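PDB 3HYW: sulfide-quinone reductase from Aquifex aeolicus, which oxidises hydrogen sulfide with a quinone as electron acceptor, using bound FAD, and builds up polysulfide that is released typically as cyclooctasulfur. Local coordinates for residues Y169-K173 / R174-Y178. Residues are numbered along the deposited sequence; the frame is centred on the assembly and turned at random.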
loop_
_atom_site.group_PDB
_atom_site.type_symbol
_atom_site.label_atom_id
_atom_site.label_comp_id
_atom_site.label_asym_id
_atom_site.label_seq_id
_atom_site.Cartn_x
_atom_site.Cartn_y
_atom_site.Cartn_z
ATOM N N TYR A 169 -5.228 -21.571 8.648
ATOM C CA TYR A 169 -4.254 -22.643 8.489
ATOM C C TYR A 169 -4.906 -24.011 8.708
ATOM O O TYR A 169 -4.760 -24.910 7.879
ATOM C CB TYR A 169 -3.068 -22.441 9.445
ATOM C CG TYR A 169 -2.094 -23.602 9.476
ATOM C CD1 TYR A 169 -1.068 -23.704 8.537
ATOM C CD2 TYR A 169 -2.195 -24.595 10.450
ATOM C CE1 TYR A 169 -0.170 -24.776 8.560
ATOM C CE2 TYR A 169 -1.296 -25.670 10.483
ATOM C CZ TYR A 169 -0.292 -25.747 9.539
ATOM O OH TYR A 169 0.589 -26.801 9.572
ATOM N N GLU A 170 -5.636 -24.145 9.814
ATOM C CA GLU A 170 -6.327 -25.389 10.161
ATOM C C GLU A 170 -7.346 -25.804 9.101
ATOM O O GLU A 170 -7.410 -26.975 8.723
ATOM C CB GLU A 170 -7.003 -25.257 11.532
ATOM C CG GLU A 170 -7.773 -26.495 12.006
ATOM C CD GLU A 170 -6.876 -27.677 12.370
ATOM O OE1 GLU A 170 -5.717 -27.463 12.800
ATOM O OE2 GLU A 170 -7.345 -28.827 12.233
ATOM N N LEU A 171 -8.135 -24.840 8.625
ATOM C CA LEU A 171 -9.152 -25.103 7.608
ATOM C C LEU A 171 -8.520 -25.554 6.292
ATOM O O LEU A 171 -9.041 -26.447 5.624
ATOM C CB LEU A 171 -10.052 -23.873 7.400
ATOM C CG LEU A 171 -10.874 -23.409 8.616
ATOM C CD1 LEU A 171 -11.438 -22.006 8.420
ATOM C CD2 LEU A 171 -11.991 -24.396 8.948
ATOM N N LYS A 172 -7.391 -24.943 5.940
ATOM C CA LYS A 172 -6.627 -25.330 4.756
ATOM C C LYS A 172 -6.000 -26.722 4.925
ATOM O O LYS A 172 -5.872 -27.476 3.958
ATOM C CB LYS A 172 -5.557 -24.278 4.463
ATOM C CG LYS A 172 -5.142 -24.187 3.002
ATOM C CD LYS A 172 -4.349 -22.910 2.744
ATOM C CE LYS A 172 -3.538 -23.034 1.466
ATOM N NZ LYS A 172 -2.892 -21.746 1.075
ATOM N N LYS A 173 -5.625 -27.050 6.161
ATOM C CA LYS A 173 -5.129 -28.381 6.518
ATOM C C LYS A 173 -6.233 -29.428 6.313
ATOM O O LYS A 173 -5.988 -30.506 5.767
ATOM C CB LYS A 173 -4.625 -28.375 7.973
ATOM C CG LYS A 173 -4.005 -29.672 8.470
ATOM C CD LYS A 173 -3.441 -29.508 9.884
ATOM C CE LYS A 173 -3.069 -30.854 10.507
ATOM N NZ LYS A 173 -2.230 -31.705 9.601
ATOM N N ARG A 174 -7.446 -29.081 6.737
ATOM C CA ARG A 174 -8.609 -29.955 6.620
ATOM C C ARG A 174 -9.222 -29.921 5.211
ATOM O O ARG A 174 -10.148 -30.679 4.909
ATOM C CB ARG A 174 -9.657 -29.580 7.675
ATOM C CG ARG A 174 -9.244 -29.909 9.109
ATOM C CD ARG A 174 -10.201 -29.300 10.125
ATOM N NE ARG A 174 -9.878 -29.698 11.495
ATOM C CZ ARG A 174 -10.422 -30.732 12.138
ATOM N NH1 ARG A 174 -11.338 -31.490 11.548
ATOM N NH2 ARG A 174 -10.053 -31.004 13.384
ATOM N N GLY A 175 -8.694 -29.039 4.360
ATOM C CA GLY A 175 -9.156 -28.892 2.979
ATOM C C GLY A 175 -10.566 -28.345 2.848
ATOM O O GLY A 175 -11.257 -28.632 1.874
ATOM N N ILE A 176 -10.990 -27.549 3.827
ATOM C CA ILE A 176 -12.347 -26.992 3.844
ATOM C C ILE A 176 -12.384 -25.458 3.906
ATOM O O ILE A 176 -13.432 -24.868 4.188
ATOM C CB ILE A 176 -13.213 -27.600 4.991
ATOM C CG1 ILE A 176 -12.565 -27.355 6.361
ATOM C CG2 ILE A 176 -13.470 -29.092 4.737
ATOM C CD1 ILE A 176 -13.521 -27.498 7.538
ATOM N N ARG A 177 -11.247 -24.818 3.638
ATOM C CA ARG A 177 -11.164 -23.352 3.651
ATOM C C ARG A 177 -12.050 -22.712 2.566
ATOM O O ARG A 177 -12.588 -21.618 2.759
ATOM C CB ARG A 177 -9.702 -22.874 3.550
ATOM C CG ARG A 177 -9.515 -21.346 3.524
ATOM C CD ARG A 177 -9.963 -20.669 4.820
ATOM N NE ARG A 177 -10.992 -19.657 4.572
ATOM C CZ ARG A 177 -10.767 -18.372 4.301
ATOM N NH1 ARG A 177 -9.533 -17.888 4.243
ATOM N NH2 ARG A 177 -11.796 -17.565 4.092
ATOM N N TYR A 178 -12.224 -23.408 1.445
ATOM C CA TYR A 178 -13.089 -22.920 0.366
ATOM C C TYR A 178 -14.581 -22.942 0.734
ATOM O O TYR A 178 -15.415 -22.403 0.002
ATOM C CB TYR A 178 -12.820 -23.673 -0.950
ATOM C CG TYR A 178 -13.494 -25.027 -1.072
ATOM C CD1 TYR A 178 -14.553 -25.216 -1.964
ATOM C CD2 TYR A 178 -13.069 -26.117 -0.304
ATOM C CE1 TYR A 178 -15.175 -26.454 -2.091
ATOM C CE2 TYR A 178 -13.686 -27.357 -0.421
ATOM C CZ TYR A 178 -14.739 -27.517 -1.318
ATOM O OH TYR A 178 -15.357 -28.738 -1.441
HETATM O O HOH W 1 -7.896 -29.730 15.027
#
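Leu171 and Ile176 meet where helix 158-173 ends, a worked example of how a Schellman motif brings an apolar pair into contact at the carboxyl end of a helix. Ile176 N donates nearly straight to Leu171 O at 2.9 Å, while Gly175 N reaches Lys172 O in a weak bond. Gly175, with its positive phi of 67°, is the C-prime residue that turns the chain back. Beside this turn lies the tightly packed part, the motif's hydrophobic contact between the residue after C-prime and the one four before C-prime: Leu171 CD2 touches Ile176 CD1 at 3.7 Å, the two side chains crossing at about a right angle. Leu171 CB also rests 4.0 Å from Arg177 CB. Arg177 turns its polar end away to the carbonyls of Val180 and Asn214 and to His168.

The looser, more exposed side belongs to Arg174. Its backbone N still makes a helical bond to Glu170 O, and its side chain runs extended from CG to NE, back alongside the last turn. There NE donates to the anti lone pair of Glu170 OE2 at 2.8 Å, forming a salt bridge. The carboxylate and guanidinium planes lie 54° apart. A bend at chi2 (70°) in Glu170 helps carry the carboxylate toward this guanidinium. One water accepts from Arg174 NH2 and donates weakly to the same OE2, whereas OE1 is held by Trp52. Replacing Glu170 with an alanine would probably leave Arg174 NE without its carboxylate mate, the guanidinium less firmly fixed, and Trp52 without its acceptor.

Tyr140 of helix 126-141 touches Glu170 and Leu171 and makes a cation-pi contact with Arg174. Met182 of strand 182-185 packs against Leu171 and Arg177, and the backbone N and O of Tyr178 bond to Glu368 and Arg429 of a neighbouring subunit, so this turn links helix to strand at the trimer's subunit interface.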